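Local coordinates for protein nuclear RNA export factor 2 (Drosophila melanogaster, PDB 6MRK) that acts in an ovarian complex with Panx, Piwi and Nxt1 that silences transposons cotranscriptionally, binds RNA, and may take part in mRNA export from the nucleus, at residues A17-E20 with N21-E25; P60-L63 with Q64-K68; Y94-E97 with I98-L102. All blocks are in the same frame, centred on the assembly; numbering follows the deposited sequence.

All three contacts are local, between residues three to five apart along a helix, within the NTF2-like domain, where helices pack against a curved mixed β-sheet. Along the chain they come in series: interaction 1 on helix 12-27, interaction 2 on helix 59-70, interaction 3 on helix 92-99 and the turn after it. Centre to centre, interactions 1 and 2 lie about 27 Å apart, 1 and 3 about 17 Å, and 2 and 3 about 19 Å. Interaction 3 touches both others: Y22 OH packs 4.2 Å from L99 CD2, and K68 O 3.8 Å from L102 CD2. Interactions 1 and 2 do not touch, so three helices of one domain are joined in packing through residues 94-102.

Interaction 1. Residues A17-E20 with N21-E25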
loop_
_atom_site.group_PDB
_atom_site.type_symbol
_atom_site.label_atom_id
_atom_site.label_comp_id
_atom_site.label_asym_id
_atom_site.label_seq_id
_atom_site.Cartn_x
_atom_site.Cartn_y
_atom_site.Cartn_z
ATOM N N ALA A 17 -4.531 13.899 -11.435
ATOM C CA ALA A 17 -3.289 14.293 -12.132
ATOM C C ALA A 17 -2.271 13.153 -12.055
ATOM O O ALA A 17 -1.884 12.650 -13.119
ATOM C CB ALA A 17 -2.738 15.573 -11.555
ATOM N N PHE A 18 -1.852 12.757 -10.853
ATOM C CA PHE A 18 -0.776 11.752 -10.676
ATOM C C PHE A 18 -1.332 10.345 -10.909
ATOM O O PHE A 18 -0.813 9.642 -11.776
ATOM C CB PHE A 18 -0.129 11.860 -9.295
ATOM C CG PHE A 18 0.638 10.621 -8.910
ATOM C CD1 PHE A 18 1.690 10.191 -9.700
ATOM C CD2 PHE A 18 0.283 9.867 -7.799
ATOM C CE1 PHE A 18 2.399 9.049 -9.374
ATOM C CE2 PHE A 18 0.985 8.718 -7.475
ATOM C CZ PHE A 18 2.040 8.313 -8.266
ATOM N N LEU A 19 -2.322 9.939 -10.117
ATOM C CA LEU A 19 -2.774 8.528 -9.997
ATOM C C LEU A 19 -3.324 8.080 -11.350
ATOM O O LEU A 19 -2.858 7.072 -11.895
ATOM C CB LEU A 19 -3.833 8.439 -8.894
ATOM C CG LEU A 19 -4.091 7.058 -8.296
ATOM C CD1 LEU A 19 -2.799 6.363 -7.905
ATOM C CD2 LEU A 19 -5.008 7.186 -7.092
ATOM N N GLU A 20 -4.224 8.874 -11.909
ATOM C CA GLU A 20 -4.951 8.527 -13.151
ATOM C C GLU A 20 -4.062 8.736 -14.385
ATOM O O GLU A 20 -4.420 8.182 -15.417
ATOM C CB GLU A 20 -6.279 9.289 -13.220
ATOM C CG GLU A 20 -7.247 8.882 -12.113
ATOM C CD GLU A 20 -8.540 9.678 -11.996
ATOM O OE1 GLU A 20 -9.179 9.595 -10.918
ATOM O OE2 GLU A 20 -8.908 10.374 -12.973
ATOM N N ASN A 21 -2.943 9.448 -14.312
ATOM C CA ASN A 21 -1.983 9.497 -15.452
ATOM C C ASN A 21 -1.002 8.326 -15.328
ATOM O O ASN A 21 -0.810 7.591 -16.314
ATOM C CB ASN A 21 -1.247 10.837 -15.553
ATOM C CG ASN A 21 -2.097 11.924 -16.181
ATOM O OD1 ASN A 21 -2.931 11.656 -17.041
ATOM N ND2 ASN A 21 -1.915 13.155 -15.747
ATOM N N TYR A 22 -0.399 8.166 -14.153
ATOM C CA TYR A 22 0.518 7.048 -13.811
ATOM C C TYR A 22 -0.118 5.683 -14.121
ATOM O O TYR A 22 0.549 4.850 -14.716
ATOM C CB TYR A 22 0.881 7.067 -12.325
ATOM C CG TYR A 22 1.748 5.895 -11.980
ATOM C CD1 TYR A 22 1.192 4.637 -11.820
ATOM C CD2 TYR A 22 3.124 6.015 -11.967
ATOM C CE1 TYR A 22 1.983 3.525 -11.587
ATOM C CE2 TYR A 22 3.934 4.914 -11.732
ATOM C CZ TYR A 22 3.362 3.659 -11.540
ATOM O OH TYR A 22 4.130 2.550 -11.288
ATOM N N LEU A 23 -1.346 5.432 -13.660
ATOM C CA LEU A 23 -2.082 4.164 -13.918
ATOM C C LEU A 23 -2.268 3.981 -15.425
ATOM O O LEU A 23 -1.961 2.893 -15.926
ATOM C CB LEU A 23 -3.431 4.191 -13.194
ATOM C CG LEU A 23 -3.481 3.462 -11.854
ATOM C CD1 LEU A 23 -2.152 3.483 -11.141
ATOM C CD2 LEU A 23 -4.539 4.049 -10.951
ATOM N N ARG A 24 -2.750 5.000 -16.136
ATOM C CA ARG A 24 -2.970 4.884 -17.596
ATOM C C ARG A 24 -1.654 4.532 -18.290
ATOM O O ARG A 24 -1.709 3.793 -19.266
ATOM C CB ARG A 24 -3.572 6.161 -18.173
ATOM C CG ARG A 24 -5.094 6.156 -18.175
ATOM C CD ARG A 24 -5.652 7.559 -18.367
ATOM N NE ARG A 24 -7.090 7.702 -18.115
ATOM C CZ ARG A 24 -7.652 8.556 -17.250
ATOM N NH1 ARG A 24 -6.913 9.367 -16.508
ATOM N NH2 ARG A 24 -8.970 8.602 -17.135
ATOM N N GLU A 25 -0.519 5.032 -17.812
ATOM C CA GLU A 25 0.782 4.851 -18.501
ATOM C C GLU A 25 1.439 3.526 -18.111
ATOM O O GLU A 25 2.354 3.110 -18.838
ATOM C CB GLU A 25 1.708 6.008 -18.167
ATOM C CG GLU A 25 2.931 6.067 -19.056
ATOM C CD GLU A 25 3.559 7.455 -19.092
ATOM O OE1 GLU A 25 3.031 8.375 -18.404
ATOM O OE2 GLU A 25 4.573 7.621 -19.802
#
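F18 and Y22, one helical turn apart, lie side by side with their ends pointing the same way, and form the aromatic half of the buried face of helix 12-27. The touch runs through F18 CE1 and Y22 CB, 3.9 Å apart. With CG anti to the backbone N in both residues (chi1 162° for F18, 177° for Y22), the rings swing out along the same flank, yet their planes meet obliquely at 52°. F160 of the sheet reaches both rings edge-to-face, while Y22 OH is hydrogen-bonded to Y39 OH, a bond that gives the buried hydroxyl a partner, so a tyrosine fits here. Beside them L19 CG lies 4.0 Å from L23 CD2; L19 packs on strands 104-119 and 123-135, L23 on strand 104-119. The backbone widens into a pi-type turn at 17-19: F18 O accepts from Y22 N at 2.8 Å and, weakly, from N21 N, while L23 N donates to L19 O.

The flank of E20 and R24 is looser and more open to solvent. These two also run alongside each other, both well extended, but R24 NH1 makes just a weak, bent bond to E20 O at 3.0 Å. E20 OE2 stays 4.2 Å from R24 NH1, beyond a salt bridge, and the arginine also has a cation-pi partner in F109. The turn is thus held to the sheet mainly by apolar and aromatic contacts, with charge attraction probably adding a modest, solvent-weakened term.

Interaction 2. Residues P60-L63 with Q64-K68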
loop_
_atom_site.group_PDB
_atom_site.type_symbol
_atom_site.label_atom_id
_atom_site.label_comp_id
_atom_site.label_asym_id
_atom_site.label_seq_id
_atom_site.Cartn_x
_atom_site.Cartn_y
_atom_site.Cartn_z
ATOM N N PRO A 60 -5.602 -24.412 -13.690
ATOM C CA PRO A 60 -4.286 -24.299 -14.329
ATOM C C PRO A 60 -4.039 -22.926 -14.979
ATOM O O PRO A 60 -2.932 -22.418 -14.839
ATOM C CB PRO A 60 -4.232 -25.431 -15.374
ATOM C CG PRO A 60 -5.663 -25.941 -15.474
ATOM C CD PRO A 60 -6.334 -25.603 -14.154
ATOM N N LYS A 61 -5.055 -22.362 -15.643
ATOM C CA LYS A 61 -5.005 -21.008 -16.260
ATOM C C LYS A 61 -4.674 -19.976 -15.184
ATOM O O LYS A 61 -3.752 -19.167 -15.392
ATOM C CB LYS A 61 -6.350 -20.604 -16.875
ATOM C CG LYS A 61 -6.256 -19.532 -17.954
ATOM C CD LYS A 61 -7.560 -18.817 -18.205
ATOM C CE LYS A 61 -7.669 -18.261 -19.610
ATOM N NZ LYS A 61 -7.640 -19.353 -20.605
ATOM N N ILE A 62 -5.429 -19.997 -14.087
ATOM C CA ILE A 62 -5.291 -18.993 -12.997
ATOM C C ILE A 62 -3.840 -19.016 -12.514
ATOM O O ILE A 62 -3.193 -17.952 -12.589
ATOM C CB ILE A 62 -6.299 -19.243 -11.861
ATOM C CG1 ILE A 62 -7.743 -19.178 -12.369
ATOM C CG2 ILE A 62 -6.076 -18.266 -10.720
ATOM C CD1 ILE A 62 -8.069 -17.924 -13.159
ATOM N N LEU A 63 -3.346 -20.190 -12.105
ATOM C CA LEU A 63 -2.028 -20.361 -11.431
ATOM C C LEU A 63 -0.881 -19.947 -12.365
ATOM O O LEU A 63 0.105 -19.387 -11.855
ATOM C CB LEU A 63 -1.861 -21.812 -10.964
ATOM C CG LEU A 63 -2.499 -22.150 -9.618
ATOM C CD1 LEU A 63 -2.370 -23.639 -9.312
ATOM C CD2 LEU A 63 -1.878 -21.333 -8.496
ATOM N N GLN A 64 -0.981 -20.217 -13.671
ATOM C CA GLN A 64 0.078 -19.835 -14.649
ATOM C C GLN A 64 0.049 -18.307 -14.842
ATOM O O GLN A 64 1.121 -17.735 -14.982
ATOM C CB GLN A 64 -0.048 -20.600 -15.975
ATOM C CG GLN A 64 -1.371 -20.380 -16.713
ATOM C CD GLN A 64 -1.298 -20.405 -18.227
ATOM O OE1 GLN A 64 -0.620 -19.597 -18.866
ATOM N NE2 GLN A 64 -2.061 -21.305 -18.830
ATOM N N ARG A 65 -1.122 -17.662 -14.827
ATOM C CA ARG A 65 -1.253 -16.197 -15.048
ATOM C C ARG A 65 -0.828 -15.429 -13.789
ATOM O O ARG A 65 -0.180 -14.385 -13.934
ATOM C CB ARG A 65 -2.695 -15.832 -15.414
ATOM C CG ARG A 65 -3.175 -16.430 -16.723
ATOM C CD ARG A 65 -2.606 -15.707 -17.927
ATOM N NE ARG A 65 -3.092 -14.338 -18.026
ATOM C CZ ARG A 65 -4.040 -13.917 -18.852
ATOM N NH1 ARG A 65 -4.398 -12.641 -18.847
ATOM N NH2 ARG A 65 -4.624 -14.757 -19.684
ATOM N N LEU A 66 -1.222 -15.903 -12.602
ATOM C CA LEU A 66 -0.893 -15.284 -11.288
ATOM C C LEU A 66 0.588 -15.439 -10.959
ATOM O O LEU A 66 1.079 -14.681 -10.098
ATOM C CB LEU A 66 -1.704 -15.959 -10.188
ATOM C CG LEU A 66 -3.060 -15.334 -9.906
ATOM C CD1 LEU A 66 -3.683 -16.037 -8.734
ATOM C CD2 LEU A 66 -2.954 -13.844 -9.614
ATOM N N SER A 67 1.255 -16.420 -11.563
ATOM C CA SER A 67 2.708 -16.649 -11.374
ATOM C C SER A 67 3.491 -15.443 -11.922
ATOM O O SER A 67 4.601 -15.190 -11.444
ATOM C CB SER A 67 3.139 -17.954 -11.986
ATOM O OG SER A 67 2.985 -17.935 -13.391
ATOM N N LYS A 68 2.923 -14.706 -12.871
ATOM C CA LYS A 68 3.586 -13.536 -13.490
ATOM C C LYS A 68 3.899 -12.509 -12.398
ATOM O O LYS A 68 4.918 -11.800 -12.525
ATOM C CB LYS A 68 2.694 -12.928 -14.574
ATOM C CG LYS A 68 2.318 -13.870 -15.705
ATOM C CD LYS A 68 3.452 -14.178 -16.651
ATOM C CE LYS A 68 3.041 -15.184 -17.711
ATOM N NZ LYS A 68 4.170 -16.048 -18.135
#
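I62 and L66 meet one turn apart on helix 59-70, methyl against methyl: I62 CG2 touches L66 CD1 at 3.8 Å as the two side chains lie alongside each other, pointing the same way. Both also pack on Y51, and L66 reaches L154 of strand 152-166, so branched aliphatic residues suit this flank. L66 N donates to I62 O at 2.8 Å in a nearly straight bond, 164° at the hydrogen.

R65 follows a more winding path. Its CB lies 3.5 Å from K61 O, and CG 3.1 Å from the same oxygen, which is also the main acceptor for R65 N. Beyond CG the chain folds twice (chi2 -76°, chi3 -66°) and the side chain packs on V152. In the NTF2-like fold this helix flanks the curved sheet, and the guanidinium turns to the sheet and the loop before strand 152-166: NH1 forms a salt bridge with D134 of strand 123-135, while NH2 donates to G150 O. An arginine is apt here because it can keep an aliphatic stem in a buried setting and still deliver two donors. K61 NZ stands 5.6 Å from R65 NH2, a like charge whose repulsion D134 would be expected to offset.

On the exposed flank, Q64 CG lies near K61 O and P60 O. P60 itself has no N-H to give, a lack that costs little in the first turn of a helix, while its carbonyl accepts from Q64 N.

Interaction 3. Residues Y94-E97 with I98-L102; sequences YIVE and ILLQL
I98 N sits between two carbonyls of the preceding turn and shares its hydrogen between them: it donates to Y94 O at 3.3 Å and, through a weak bent bond, to I95 O at 2.9 Å. I95 O therefore carries two donors, for L99 N also reaches it, at 3.0 Å, in the carbonyl plane and much straighter (161° at the hydrogen). V96 O is taken by L100 N at 3.0 Å, with the donor tilted from the carbonyl plane. Further on the spacing shortens, and Q101 N turns back only three residues, to I98 O.

This is the last part of helix 92-99, one of the helices that cover the sheet in the NTF2-like domain, and its side chains divide accordingly. I95 and L99 lie side by side, I95 CG2 against L99 CD2 at 4.0 Å. The methyl CG2, anti to the backbone N, is carried toward the following turn, where L99 lies. Both residues pack on F45 of strand 44-49, and L99 adds F26 of helix 12-27, which suits apolar branched residues. V96 CG1 makes a looser approach to L100 CG, 4.3 Å, while Y94 and E97 keep their polar ends on the exposed flank.

Where the helix gives way to the turn, R32 NH1 donates to both L99 O and L102 O, and the R32 side chain also touches L100.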
loop_
_atom_site.group_PDB
_atom_site.type_symbol
_atom_site.label_atom_id
_atom_site.label_comp_id
_atom_site.label_asym_id
_atom_site.label_seq_id
_atom_site.Cartn_x
_atom_site.Cartn_y
_atom_site.Cartn_z
ATOM N N TYR A 94 16.339 -0.816 -11.255
ATOM C CA TYR A 94 15.956 -2.153 -10.729
ATOM C C TYR A 94 14.440 -2.260 -10.667
ATOM O O TYR A 94 13.886 -3.322 -10.996
ATOM C CB TYR A 94 16.560 -2.416 -9.350
ATOM C CG TYR A 94 18.010 -2.830 -9.398
ATOM C CD1 TYR A 94 18.398 -3.952 -10.118
ATOM C CD2 TYR A 94 19.004 -2.104 -8.755
ATOM C CE1 TYR A 94 19.724 -4.349 -10.190
ATOM C CE2 TYR A 94 20.336 -2.485 -8.821
ATOM C CZ TYR A 94 20.694 -3.616 -9.534
ATOM O OH TYR A 94 21.993 -4.014 -9.620
ATOM N N ILE A 95 13.783 -1.184 -10.255
ATOM C CA ILE A 95 12.298 -1.139 -10.152
ATOM C C ILE A 95 11.698 -1.289 -11.553
ATOM O O ILE A 95 10.855 -2.194 -11.767
ATOM C CB ILE A 95 11.857 0.153 -9.451
ATOM C CG1 ILE A 95 12.233 0.100 -7.968
ATOM C CG2 ILE A 95 10.372 0.411 -9.656
ATOM C CD1 ILE A 95 12.140 1.427 -7.265
ATOM N N VAL A 96 12.124 -0.448 -12.489
ATOM C CA VAL A 96 11.510 -0.402 -13.842
ATOM C C VAL A 96 11.743 -1.764 -14.495
ATOM O O VAL A 96 10.839 -2.260 -15.191
ATOM C CB VAL A 96 12.052 0.778 -14.666
ATOM C CG1 VAL A 96 11.315 0.939 -15.981
ATOM C CG2 VAL A 96 11.941 2.071 -13.889
ATOM N N GLU A 97 12.893 -2.366 -14.214
ATOM C CA GLU A 97 13.285 -3.726 -14.684
ATOM C C GLU A 97 12.229 -4.758 -14.258
ATOM O O GLU A 97 11.910 -5.603 -15.085
ATOM C CB GLU A 97 14.702 -4.041 -14.182
ATOM C CG GLU A 97 15.049 -5.518 -14.077
ATOM C CD GLU A 97 16.517 -5.837 -13.803
ATOM O OE1 GLU A 97 17.338 -4.895 -13.773
ATOM O OE2 GLU A 97 16.842 -7.040 -13.657
ATOM N N ILE A 98 11.710 -4.711 -13.028
ATOM C CA ILE A 98 10.678 -5.682 -12.547
ATOM C C ILE A 98 9.354 -5.329 -13.218
ATOM O O ILE A 98 8.653 -6.251 -13.661
ATOM C CB ILE A 98 10.546 -5.697 -11.002
ATOM C CG1 ILE A 98 11.792 -6.276 -10.330
ATOM C CG2 ILE A 98 9.290 -6.452 -10.570
ATOM C CD1 ILE A 98 12.231 -7.617 -10.903
ATOM N N LEU A 99 9.046 -4.037 -13.270
ATOM C CA LEU A 99 7.752 -3.498 -13.746
ATOM C C LEU A 99 7.527 -3.878 -15.210
ATOM O O LEU A 99 6.356 -3.973 -15.614
ATOM C CB LEU A 99 7.770 -1.978 -13.572
ATOM C CG LEU A 99 6.968 -1.407 -12.399
ATOM C CD1 LEU A 99 7.163 -2.190 -11.118
ATOM C CD2 LEU A 99 7.334 0.042 -12.179
ATOM N N LEU A 100 8.597 -4.059 -15.981
ATOM C CA LEU A 100 8.503 -4.368 -17.429
ATOM C C LEU A 100 8.223 -5.853 -17.660
ATOM O O LEU A 100 7.954 -6.224 -18.818
ATOM C CB LEU A 100 9.808 -3.945 -18.103
ATOM C CG LEU A 100 9.972 -2.440 -18.291
ATOM C CD1 LEU A 100 11.201 -2.141 -19.116
ATOM C CD2 LEU A 100 8.754 -1.845 -18.971
ATOM N N GLN A 101 8.311 -6.666 -16.611
ATOM C CA GLN A 101 8.093 -8.129 -16.678
ATOM C C GLN A 101 6.659 -8.469 -16.302
ATOM O O GLN A 101 6.277 -9.647 -16.462
ATOM C CB GLN A 101 9.008 -8.846 -15.701
ATOM C CG GLN A 101 10.448 -8.410 -15.842
ATOM C CD GLN A 101 11.360 -9.322 -15.073
ATOM O OE1 GLN A 101 12.135 -8.881 -14.234
ATOM N NE2 GLN A 101 11.242 -10.612 -15.318
ATOM N N LEU A 102 5.918 -7.505 -15.761
ATOM C CA LEU A 102 4.538 -7.756 -15.301
ATOM C C LEU A 102 3.645 -7.766 -16.532
ATOM O O LEU A 102 4.006 -7.269 -17.598
ATOM C CB LEU A 102 4.135 -6.692 -14.283
ATOM C CG LEU A 102 5.001 -6.646 -13.027
ATOM C CD1 LEU A 102 4.541 -5.525 -12.114
ATOM C CD2 LEU A 102 4.972 -7.977 -12.290
#